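Local coordinates for protein putative mandelate racemase (Zymomonas mobilis, PDB 2OX4) that is a putative mandelate racemase/dehydratase of the enolase superfamily, which binds magnesium and probably acts as a lyase on a substrate not yet established, at residues Arg22-Lys27 / Gly53-Tyr58; Ala60-Glu65 / Glu71-Lys76. All coordinates share one frame; numbering follows the deposited sequence. Where two conformers were deposited one is given.

Both interactions lie in the N-terminal domain, away from the magnesium site, and both use helix 48-62; they follow one another along the chain, their centres about 15 Å apart. Interaction 1 takes the middle of that helix and lays it on strand 24-30: a small, fully buried contact made of aliphatic side chains alone, with no hydrogen bond between its segments. Interaction 2 takes the end of the same helix and the turn after it, and packs them against helix 70-79. It is larger and only partly buried. There a buried leucine-isoleucine pair is again apolar, while a partly exposed lysine adds a salt bridge and a hydrogen bond to a main-chain carbonyl.

Interaction 1: residues Arg22-Lys27 / Gly53-Tyr58; sequences RPILVK and GILKDY
With CG2 anti to its backbone N and CG1 beside it (chi1 -46°), Ile-24 offers its short branch to Leu-55, whose own CG lies anti to the carbonyl carbon (chi1 -69°) and carries CD1 over to the strand. This is a helix packed on an antiparallel sheet, in the alpha+beta capping domain of the enolase superfamily: helix 48-62 lies against strand 24-30. Leu-55 is the one helix residue of 53-58 that reaches across. Its CD1 meets Ile-24 CG2 at 3.7 Å, the two side chains approaching at a slant, and lies a looser 4.4 Å from CB of Val-26. One methyl therefore bridges two strand residues that point to the same side of the sheet, while Leu-25, between them in sequence, starts out away from the helix. The backbones stay well apart, with the CA atoms of Val-26 and Leu-55 separated by 7.8 Å.

Everything that touches is buried, and the chemistry is purely apolar. Phe-98 of helix 89-110 packs on both Val-26 and Leu-55, and Ile-10 of strand 5-13 lies against Leu-55, so the contact belongs to a wider hydrophobic core. Of Ile-24 it is the CG2 methyl that does the touching; the longer branch turns off, leading CD1 away from the helix, and its chi2 of 98° is well off a staggered value.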
ATOM      1  N   ARG C  22      21.042  -8.159 -39.209  1.00 10.69           N
ATOM      2  CA  ARG C  22      20.778  -9.484 -39.772  1.00 11.26           C
ATOM      3  C   ARG C  22      19.354  -9.932 -39.423  1.00 12.84           C
ATOM      4  O   ARG C  22      19.146 -10.592 -38.404  1.00 12.43           O
ATOM      5  CB  ARG C  22      21.784 -10.517 -39.239  1.00 13.27           C
ATOM      6  CG  ARG C  22      23.217 -10.354 -39.734  1.00 11.43           C
ATOM      7  CD  ARG C  22      24.033 -11.604 -39.473  1.00 15.19           C
ATOM      8  NE  ARG C  22      23.490 -12.749 -40.205  1.00 15.17           N
ATOM      9  CZ  ARG C  22      23.907 -14.003 -40.071  1.00 16.56           C
ATOM     10  NH1 ARG C  22      24.888 -14.290 -39.218  1.00 13.57           N
ATOM     11  NH2 ARG C  22      23.344 -14.976 -40.794  1.00 13.64           N
ATOM     12  N   PRO C  23      18.375  -9.599 -40.284  1.00 14.54           N
ATOM     13  CA  PRO C  23      16.982 -10.020 -40.083  1.00 14.68           C
ATOM     14  C   PRO C  23      16.766 -11.531 -40.056  1.00 14.36           C
ATOM     15  O   PRO C  23      17.562 -12.295 -40.611  1.00 12.61           O
ATOM     16  CB  PRO C  23      16.235  -9.419 -41.276  1.00 16.25           C
ATOM     17  CG  PRO C  23      17.168  -8.469 -41.917  1.00 18.73           C
ATOM     18  CD  PRO C  23      18.551  -8.778 -41.495  1.00 13.95           C
ATOM     19  N   ILE C  24      15.692 -11.944 -39.386  1.00  9.69           N
ATOM     20  CA  ILE C  24      15.364 -13.356 -39.238  1.00 10.41           C
ATOM     21  C   ILE C  24      13.922 -13.547 -39.697  1.00 13.64           C
ATOM     22  O   ILE C  24      12.983 -12.992 -39.101  1.00 12.42           O
ATOM     23  CB  ILE C  24      15.527 -13.877 -37.776  1.00 13.20           C
ATOM     24  CG1 ILE C  24      16.846 -13.409 -37.145  1.00 13.49           C
ATOM     25  CG2 ILE C  24      15.452 -15.413 -37.765  1.00 16.15           C
ATOM     26  CD1 ILE C  24      16.703 -12.176 -36.241  1.00 16.79           C
ATOM     27  N   LEU C  25      13.763 -14.321 -40.769  1.00 12.90           N
ATOM     28  CA  LEU C  25      12.452 -14.548 -41.367  0.50 10.85           C
ATOM     29  C   LEU C  25      12.101 -16.027 -41.342  1.00 11.56           C
ATOM     30  O   LEU C  25      12.988 -16.881 -41.374  1.00 12.36           O
ATOM     31  CB  LEU C  25      12.425 -14.020 -42.805  0.50 15.39           C
ATOM     32  CG  LEU C  25      12.555 -12.499 -42.900  0.50 21.88           C
ATOM     33  CD1 LEU C  25      13.048 -12.047 -44.259  0.50 30.27           C
ATOM     34  CD2 LEU C  25      11.236 -11.843 -42.568  0.50 18.34           C
ATOM     35  N   VAL C  26      10.802 -16.312 -41.267  1.00  9.08           N
ATOM     36  CA  VAL C  26      10.276 -17.672 -41.256  1.00 11.51           C
ATOM     37  C   VAL C  26       9.191 -17.806 -42.302  1.00 11.84           C
ATOM     38  O   VAL C  26       8.303 -16.948 -42.407  1.00 13.75           O
ATOM     39  CB  VAL C  26       9.763 -18.128 -39.838  1.00 12.09           C
ATOM     40  CG1 VAL C  26       8.493 -17.372 -39.414  1.00 11.49           C
ATOM     41  CG2 VAL C  26       9.515 -19.639 -39.817  1.00 12.69           C
ATOM     42  N   LYS C  27       9.283 -18.880 -43.084  1.00 10.54           N
ATOM     43  CA  LYS C  27       8.259 -19.222 -44.061  1.00  8.54           C
ATOM     44  C   LYS C  27       7.626 -20.565 -43.707  1.00 10.83           C
ATOM     45  O   LYS C  27       8.310 -21.602 -43.618  1.00 11.91           O
ATOM     46  CB  LYS C  27       8.852 -19.231 -45.489  1.00 10.16           C
ATOM     47  CG  LYS C  27       7.841 -19.615 -46.591  1.00 14.60           C
ATOM     48  CD  LYS C  27       8.491 -19.602 -47.993  1.00 14.39           C
ATOM     49  CE  LYS C  27       7.547 -20.134 -49.049  1.00 17.80           C
ATOM     50  NZ  LYS C  27       8.143 -19.962 -50.413  1.00 19.46           N
ATOM     51  N   GLY C  53      17.831 -20.026 -33.930  1.00 12.06           N
ATOM     52  CA  GLY C  53      17.839 -21.286 -33.195  1.00  9.92           C
ATOM     53  C   GLY C  53      16.520 -21.590 -32.504  1.00 11.92           C
ATOM     54  O   GLY C  53      16.061 -22.735 -32.521  1.00 10.55           O
ATOM     55  N   ILE C  54      15.894 -20.576 -31.906  1.00  9.44           N
ATOM     56  CA  ILE C  54      14.576 -20.796 -31.288  1.00  7.84           C
ATOM     57  C   ILE C  54      13.519 -21.211 -32.314  1.00 11.12           C
ATOM     58  O   ILE C  54      12.662 -22.066 -32.028  1.00  9.83           O
ATOM     59  CB  ILE C  54      14.085 -19.623 -30.371  1.00 10.41           C
ATOM     60  CG1 ILE C  54      13.033 -20.121 -29.364  1.00 12.06           C
ATOM     61  CG2 ILE C  54      13.472 -18.474 -31.186  1.00  8.77           C
ATOM     62  CD1 ILE C  54      13.561 -21.000 -28.267  1.00 10.19           C
ATOM     63  N   LEU C  55      13.589 -20.625 -33.512  1.00 10.01           N
ATOM     64  CA  LEU C  55      12.620 -20.953 -34.559  1.00 13.47           C
ATOM     65  C   LEU C  55      12.799 -22.400 -35.004  1.00 11.05           C
ATOM     66  O   LEU C  55      11.817 -23.137 -35.164  1.00 11.74           O
ATOM     67  CB  LEU C  55      12.749 -19.988 -35.739  1.00 12.54           C
ATOM     68  CG  LEU C  55      12.294 -18.557 -35.435  1.00 12.49           C
ATOM     69  CD1 LEU C  55      12.682 -17.643 -36.589  1.00 11.85           C
ATOM     70  CD2 LEU C  55      10.778 -18.524 -35.217  1.00  7.28           C
ATOM     71  N   LYS C  56      14.057 -22.818 -35.137  1.00 11.20           N
ATOM     72  CA  LYS C  56      14.381 -24.204 -35.458  1.00 12.71           C
ATOM     73  C   LYS C  56      13.830 -25.170 -34.400  1.00 12.69           C
ATOM     74  O   LYS C  56      13.263 -26.211 -34.733  1.00 11.42           O
ATOM     75  CB  LYS C  56      15.901 -24.362 -35.629  1.00 17.06           C
ATOM     76  CG  LYS C  56      16.398 -25.797 -35.814  1.00 15.72           C
ATOM     77  CD  LYS C  56      17.925 -25.852 -35.879  1.00 21.57           C
ATOM     78  CE  LYS C  56      18.430 -27.261 -35.572  1.00 36.98           C
ATOM     79  NZ  LYS C  56      19.097 -27.394 -34.228  1.00 33.84           N
ATOM     80  N   ASP C  57      13.975 -24.818 -33.125  1.00  9.56           N
ATOM     81  CA  ASP C  57      13.522 -25.719 -32.062  1.00 12.52           C
ATOM     82  C   ASP C  57      11.999 -25.808 -31.988  1.00 10.23           C
ATOM     83  O   ASP C  57      11.440 -26.904 -31.834  1.00  9.75           O
ATOM     84  CB  ASP C  57      14.099 -25.286 -30.722  1.00  9.39           C
ATOM     85  CG  ASP C  57      15.574 -25.649 -30.586  1.00 14.93           C
ATOM     86  OD1 ASP C  57      16.092 -26.448 -31.397  1.00 13.68           O
ATOM     87  OD2 ASP C  57      16.222 -25.118 -29.675  1.00 14.10           O
ATOM     88  N   TYR C  58      11.335 -24.663 -32.112  1.00  9.04           N
ATOM     89  CA  TYR C  58       9.866 -24.634 -32.068  1.00 10.35           C
ATOM     90  C   TYR C  58       9.261 -25.356 -33.264  1.00 11.08           C
ATOM     91  O   TYR C  58       8.166 -25.919 -33.163  1.00 13.75           O
ATOM     92  CB  TYR C  58       9.313 -23.210 -32.037  1.00 11.23           C
ATOM     93  CG  TYR C  58       9.503 -22.448 -30.736  1.00  8.16           C
ATOM     94  CD1 TYR C  58       9.165 -21.093 -30.655  1.00 11.03           C
ATOM     95  CD2 TYR C  58      10.016 -23.070 -29.593  1.00 10.59           C
ATOM     96  CE1 TYR C  58       9.324 -20.373 -29.475  1.00 11.07           C
ATOM     97  CE2 TYR C  58      10.187 -22.352 -28.415  1.00 12.11           C
ATOM     98  CZ  TYR C  58       9.838 -21.013 -28.359  1.00 13.51           C
ATOM     99  OH  TYR C  58      10.010 -20.300 -27.189  1.00 14.31           O
TER

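Interaction 2: residues Ala60-Glu65 / Glu71-Lys76; sequences ALLIGE and EAIWEK
Two consecutive helices of the N-terminal domain meet here: residues 60-62 at the end of helix 48-62, weakly bonded there, and the type II beta turn from Leu-62 to Glu-65 pack against helix 70-79. Lys-76 spans the gap with every side-chain torsion near 180°, and at full stretch its NZ makes two bonds. One goes to the main-chain Leu-61 O at 2.8 Å, in the carbonyl plane with a C=O...N angle of 146°. The other is a salt bridge of 3.0 Å from NZ to Glu-65 OE1, which is met from above the carboxylate, 50° out of its plane. On the way the aliphatic stem passes Leu-61, with CE 3.9 Å from Leu-61 CB. Glu-65, bent at chi2 (-64°), comes to the amine from the opposite direction, and its CB rests 4.0 Å from Ile-73 CD1. With an alanine in place of Lys-76, Leu-61 O and the Glu-65 carboxylate would probably each lose this partner, and the carboxylate would be freer to turn. Deeper in, Leu-62 CD2 presses on Ile-73 CG2 at 3.4 Å, tighter than usual for two methyls. Helix 70-79 also borders a third subunit, where Glu-71 pairs with Lys-301 of that neighbouring chain. Beneath the leucine-isoleucine pair lies helix 89-110, with Phe-98 against Leu-62 and Phe-102 against Ile-73. The turn is tied to strand 5-13 by backbone hydrogen bonds between Gly-64 and Glu-65 and Ile-5.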
ATOM      1  N   ALA C  60       9.861 -28.100 -34.678  1.00 18.70           N
ATOM      2  CA  ALA C  60       9.535 -29.490 -34.363  1.00 21.42           C
ATOM      3  C   ALA C  60       8.146 -29.702 -33.752  1.00 22.89           C
ATOM      4  O   ALA C  60       7.526 -30.738 -33.972  1.00 22.08           O
ATOM      5  CB  ALA C  60      10.612 -30.113 -33.486  1.00 25.96           C
ATOM      6  N   LEU C  61       7.657 -28.723 -32.994  1.00 15.71           N
ATOM      7  CA  LEU C  61       6.353 -28.822 -32.342  1.00 18.69           C
ATOM      8  C   LEU C  61       5.218 -28.413 -33.274  1.00 21.35           C
ATOM      9  O   LEU C  61       4.043 -28.627 -32.957  1.00 22.92           O
ATOM     10  CB  LEU C  61       6.313 -27.949 -31.077  1.00 19.27           C
ATOM     11  CG  LEU C  61       6.885 -28.505 -29.760  1.00 27.93           C
ATOM     12  CD1 LEU C  61       8.314 -29.022 -29.892  1.00 28.04           C
ATOM     13  CD2 LEU C  61       6.810 -27.440 -28.682  1.00 17.06           C
ATOM     14  N   LEU C  62       5.566 -27.810 -34.410  1.00 14.03           N
ATOM     15  CA  LEU C  62       4.573 -27.154 -35.263  1.00 13.40           C
ATOM     16  C   LEU C  62       4.221 -27.924 -36.540  1.00 13.52           C
ATOM     17  O   LEU C  62       3.132 -27.748 -37.083  1.00 15.13           O
ATOM     18  CB  LEU C  62       5.018 -25.734 -35.612  1.00 10.67           C
ATOM     19  CG  LEU C  62       5.176 -24.896 -34.343  1.00 12.53           C
ATOM     20  CD1 LEU C  62       5.719 -23.518 -34.659  1.00 16.31           C
ATOM     21  CD2 LEU C  62       3.852 -24.813 -33.594  1.00 11.28           C
ATOM     22  N   ILE C  63       5.145 -28.740 -37.040  1.00 16.32           N
ATOM     23  CA  ILE C  63       4.838 -29.605 -38.189  1.00 13.89           C
ATOM     24  C   ILE C  63       3.622 -30.464 -37.845  1.00 15.80           C
ATOM     25  O   ILE C  63       3.586 -31.091 -36.792  1.00 18.11           O
ATOM     26  CB  ILE C  63       6.038 -30.510 -38.572  1.00 16.12           C
ATOM     27  CG1 ILE C  63       7.299 -29.668 -38.849  1.00 17.80           C
ATOM     28  CG2 ILE C  63       5.682 -31.413 -39.767  1.00 19.06           C
ATOM     29  CD1 ILE C  63       7.289 -28.862 -40.144  1.00 18.16           C
ATOM     30  N   GLY C  64       2.618 -30.462 -38.719  1.00 15.01           N
ATOM     31  CA  GLY C  64       1.389 -31.229 -38.479  1.00 18.85           C
ATOM     32  C   GLY C  64       0.248 -30.407 -37.900  1.00 20.21           C
ATOM     33  O   GLY C  64      -0.905 -30.846 -37.910  1.00 18.96           O
ATOM     34  N   GLU C  65       0.556 -29.213 -37.391  1.00 15.72           N
ATOM     35  CA  GLU C  65      -0.458 -28.358 -36.762  1.00 13.96           C
ATOM     36  C   GLU C  65      -1.337 -27.653 -37.793  1.00 15.58           C
ATOM     37  O   GLU C  65      -0.928 -27.433 -38.939  1.00 17.77           O
ATOM     38  CB  GLU C  65       0.194 -27.280 -35.881  1.00 17.50           C
ATOM     39  CG  GLU C  65       0.831 -27.791 -34.580  1.00 19.18           C
ATOM     40  CD  GLU C  65      -0.181 -28.387 -33.608  1.00 42.93           C
ATOM     41  OE1 GLU C  65       0.147 -29.395 -32.949  1.00 52.87           O
ATOM     42  OE2 GLU C  65      -1.304 -27.854 -33.500  1.00 40.05           O
ATOM     43  N   GLU C  71      -4.639 -19.740 -31.086  1.00  9.66           N
ATOM     44  CA  GLU C  71      -4.713 -19.687 -29.612  1.00 12.57           C
ATOM     45  C   GLU C  71      -4.064 -20.905 -28.959  1.00  9.01           C
ATOM     46  O   GLU C  71      -3.231 -20.774 -28.047  1.00  7.96           O
ATOM     47  CB  GLU C  71      -6.165 -19.515 -29.125  1.00  9.21           C
ATOM     48  CG  GLU C  71      -6.761 -18.135 -29.388  1.00 11.63           C
ATOM     49  CD  GLU C  71      -6.124 -17.008 -28.551  1.00 19.48           C
ATOM     50  OE1 GLU C  71      -5.611 -17.267 -27.438  1.00 14.20           O
ATOM     51  OE2 GLU C  71      -6.162 -15.854 -29.006  1.00 16.18           O
ATOM     52  N   ALA C  72      -4.415 -22.088 -29.456  1.00  6.25           N
ATOM     53  CA  ALA C  72      -3.884 -23.341 -28.909  1.00  9.69           C
ATOM     54  C   ALA C  72      -2.387 -23.460 -29.151  1.00 10.05           C
ATOM     55  O   ALA C  72      -1.651 -23.938 -28.288  1.00  8.10           O
ATOM     56  CB  ALA C  72      -4.608 -24.552 -29.511  1.00  9.64           C
ATOM     57  N   ILE C  73      -1.934 -23.052 -30.333  1.00  8.22           N
ATOM     58  CA  ILE C  73      -0.515 -23.151 -30.626  1.00  9.52           C
ATOM     59  C   ILE C  73       0.283 -22.174 -29.737  1.00  6.27           C
ATOM     60  O   ILE C  73       1.327 -22.540 -29.211  1.00  7.39           O
ATOM     61  CB  ILE C  73      -0.201 -22.930 -32.126  1.00  9.98           C
ATOM     62  CG1 ILE C  73      -0.793 -24.073 -32.982  1.00 12.66           C
ATOM     63  CG2 ILE C  73       1.322 -22.834 -32.336  1.00  9.52           C
ATOM     64  CD1 ILE C  73      -0.894 -23.725 -34.480  1.00 13.44           C
ATOM     65  N   TRP C  74      -0.220 -20.953 -29.568  1.00  5.60           N
ATOM     66  CA  TRP C  74       0.455 -19.952 -28.735  1.00  8.29           C
ATOM     67  C   TRP C  74       0.580 -20.520 -27.330  1.00 11.15           C
ATOM     68  O   TRP C  74       1.646 -20.467 -26.737  1.00  7.34           O
ATOM     69  CB  TRP C  74      -0.351 -18.644 -28.693  1.00  8.21           C
ATOM     70  CG  TRP C  74       0.475 -17.398 -28.379  1.00  6.83           C
ATOM     71  CD1 TRP C  74       0.909 -16.443 -29.276  1.00  8.15           C
ATOM     72  CD2 TRP C  74       0.928 -16.966 -27.087  1.00  9.52           C
ATOM     73  NE1 TRP C  74       1.608 -15.449 -28.617  1.00  7.01           N
ATOM     74  CE2 TRP C  74       1.628 -15.744 -27.272  1.00  6.49           C
ATOM     75  CE3 TRP C  74       0.801 -17.487 -25.790  1.00  9.59           C
ATOM     76  CZ2 TRP C  74       2.222 -15.047 -26.206  1.00  7.84           C
ATOM     77  CZ3 TRP C  74       1.385 -16.789 -24.721  1.00 10.94           C
ATOM     78  CH2 TRP C  74       2.088 -15.586 -24.938  1.00 10.46           C
ATOM     79  N   GLU C  75      -0.505 -21.093 -26.816  1.00  8.32           N
ATOM     80  CA  GLU C  75      -0.487 -21.656 -25.467  1.00 10.03           C
ATOM     81  C   GLU C  75       0.428 -22.880 -25.369  1.00  8.49           C
ATOM     82  O   GLU C  75       1.079 -23.075 -24.352  1.00  8.96           O
ATOM     83  CB  GLU C  75      -1.914 -21.973 -24.994  1.00  9.94           C
ATOM     84  CG  GLU C  75      -2.036 -22.503 -23.538  1.00  8.90           C
ATOM     85  CD  GLU C  75      -1.972 -21.415 -22.441  1.00 10.77           C
ATOM     86  OE1 GLU C  75      -1.705 -20.229 -22.733  1.00 12.31           O
ATOM     87  OE2 GLU C  75      -2.192 -21.766 -21.254  1.00 12.26           O
ATOM     88  N   LYS C  76       0.469 -23.701 -26.419  1.00  7.56           N
ATOM     89  CA  LYS C  76       1.407 -24.834 -26.487  1.00 10.61           C
ATOM     90  C   LYS C  76       2.870 -24.388 -26.427  1.00 11.17           C
ATOM     91  O   LYS C  76       3.641 -24.907 -25.629  1.00  9.68           O
ATOM     92  CB  LYS C  76       1.146 -25.656 -27.755  1.00 10.85           C
ATOM     93  CG  LYS C  76       2.047 -26.878 -27.950  1.00 14.09           C
ATOM     94  CD  LYS C  76       1.724 -27.546 -29.293  1.00 18.87           C
ATOM     95  CE  LYS C  76       2.715 -28.647 -29.634  1.00 35.32           C
ATOM     96  NZ  LYS C  76       2.318 -29.349 -30.896  1.00 30.82           N
TER